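Local coordinates for protein ribosomal RNA small subunit methyltransferase D (Escherichia coli, PDB 2FPO) that methylates the N2 atom of guanine 966 of 16S rRNA in the assembled 30S particle, using S-adenosyl-L-methionine as methyl donor, at residues S90-L93 and I94-L97. Residues are numbered along the deposited sequence; the frame is centred on the assembly and turned at random.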
loop_
_atom_site.group_PDB
_atom_site.type_symbol
_atom_site.label_atom_id
_atom_site.label_comp_id
_atom_site.label_asym_id
_atom_site.label_seq_id
_atom_site.Cartn_x
_atom_site.Cartn_y
_atom_site.Cartn_z
ATOM N N SER A 90 10.875 7.377 -6.728
ATOM C CA SER A 90 9.647 8.140 -7.054
ATOM C C SER A 90 9.621 8.494 -8.549
ATOM O O SER A 90 8.588 8.393 -9.196
ATOM C CB SER A 90 9.526 9.464 -6.269
ATOM O OG SER A 90 9.798 9.343 -4.896
ATOM N N GLN A 91 10.764 8.921 -9.085
ATOM C CA GLN A 91 10.894 9.256 -10.526
ATOM C C GLN A 91 10.611 8.073 -11.479
ATOM O O GLN A 91 9.945 8.243 -12.513
ATOM C CB GLN A 91 12.282 9.864 -10.833
ATOM C CG GLN A 91 12.511 11.296 -10.280
ATOM C CD GLN A 91 13.931 11.854 -10.551
ATOM O OE1 GLN A 91 14.853 11.128 -10.973
ATOM N NE2 GLN A 91 14.114 13.160 -10.289
ATOM N N GLN A 92 11.115 6.881 -11.136
ATOM C CA GLN A 92 10.919 5.684 -11.971
ATOM C C GLN A 92 9.470 5.235 -11.913
ATOM O O GLN A 92 8.881 4.838 -12.923
ATOM C CB GLN A 92 11.837 4.541 -11.533
ATOM C CG GLN A 92 11.727 3.253 -12.421
ATOM C CD GLN A 92 12.107 3.486 -13.865
ATOM O OE1 GLN A 92 13.217 3.927 -14.151
ATOM N NE2 GLN A 92 11.180 3.203 -14.792
ATOM N N LEU A 93 8.888 5.331 -10.725
ATOM C CA LEU A 93 7.487 5.085 -10.556
ATOM C C LEU A 93 6.638 5.935 -11.528
ATOM O O LEU A 93 5.755 5.412 -12.194
ATOM C CB LEU A 93 7.101 5.373 -9.104
ATOM C CG LEU A 93 5.772 4.828 -8.606
ATOM C CD1 LEU A 93 5.405 3.436 -9.224
ATOM C CD2 LEU A 93 5.853 4.768 -7.101
ATOM N N ILE A 94 6.913 7.237 -11.582
ATOM C CA ILE A 94 6.230 8.171 -12.479
ATOM C C ILE A 94 6.375 7.735 -13.948
ATOM O O ILE A 94 5.421 7.800 -14.727
ATOM C CB ILE A 94 6.784 9.608 -12.266
ATOM C CG1 ILE A 94 6.310 10.175 -10.910
ATOM C CG2 ILE A 94 6.448 10.554 -13.471
ATOM C CD1 ILE A 94 7.030 11.453 -10.505
ATOM N N LYS A 95 7.588 7.359 -14.328
ATOM C CA LYS A 95 7.852 6.820 -15.659
ATOM C C LYS A 95 7.032 5.567 -15.943
ATOM O O LYS A 95 6.450 5.449 -17.025
ATOM C CB LYS A 95 9.335 6.523 -15.832
ATOM C CG LYS A 95 10.217 7.773 -15.943
ATOM C CD LYS A 95 11.648 7.342 -16.099
ATOM C CE LYS A 95 12.619 8.456 -15.764
ATOM N NZ LYS A 95 13.995 7.901 -15.760
ATOM N N ASN A 96 6.963 4.640 -14.969
ATOM C CA ASN A 96 6.197 3.412 -15.185
ATOM C C ASN A 96 4.726 3.679 -15.309
ATOM O O ASN A 96 4.068 3.038 -16.107
ATOM C CB ASN A 96 6.485 2.344 -14.125
ATOM C CG ASN A 96 7.898 1.837 -14.203
ATOM O OD1 ASN A 96 8.528 1.915 -15.253
ATOM N ND2 ASN A 96 8.412 1.317 -13.099
ATOM N N LEU A 97 4.204 4.648 -14.556
ATOM C CA LEU A 97 2.812 5.052 -14.743
ATOM C C LEU A 97 2.543 5.633 -16.140
ATOM O O LEU A 97 1.456 5.442 -16.707
ATOM C CB LEU A 97 2.389 6.065 -13.671
ATOM C CG LEU A 97 2.254 5.531 -12.234
ATOM C CD1 LEU A 97 2.310 6.692 -11.248
ATOM C CD2 LEU A 97 0.983 4.689 -12.020
#
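One face of the N96 side-chain amide is covered by the backbone O of Q92, 3.4 Å from N96 CG, and Q92 NE2 approaches from the same side; the two amide planes are 42° apart. Q92 NE2 donates to N96 OD1 over 3.0 Å. OD1 lies almost in the amide plane of Q92, whereas NE2 stands above the carbonyl plane of N96, off its lone pairs; the N-H...O angle is a bent 143°. With CG anti to the backbone N, a bend at chi2 (61°) turns the Q92 amide toward the next turn, a span that suits the longer glutamine at a partly exposed position. N96 ND2 donates to the backbone O of P27. Asparagine, with donor and acceptor on a short stem, suits this buried position, since both amide atoms find partners. The same Q92 O accepts the backbone N-H of N96 at 2.8 Å. Exposed K95 suits a flexible charged chain, its CG packing by Q91 O. Helix 87-99 links parallel strands 79-83 and 105-108 in a beta-alpha-beta crossover of the Rossmann-like methyltransferase fold. Apolar L93 and L97 suit the buried side against L70 of helix 67-74, I94 and L97 meet V107 of strand 105-108, and the Q92-N96 side faces strand 25-27.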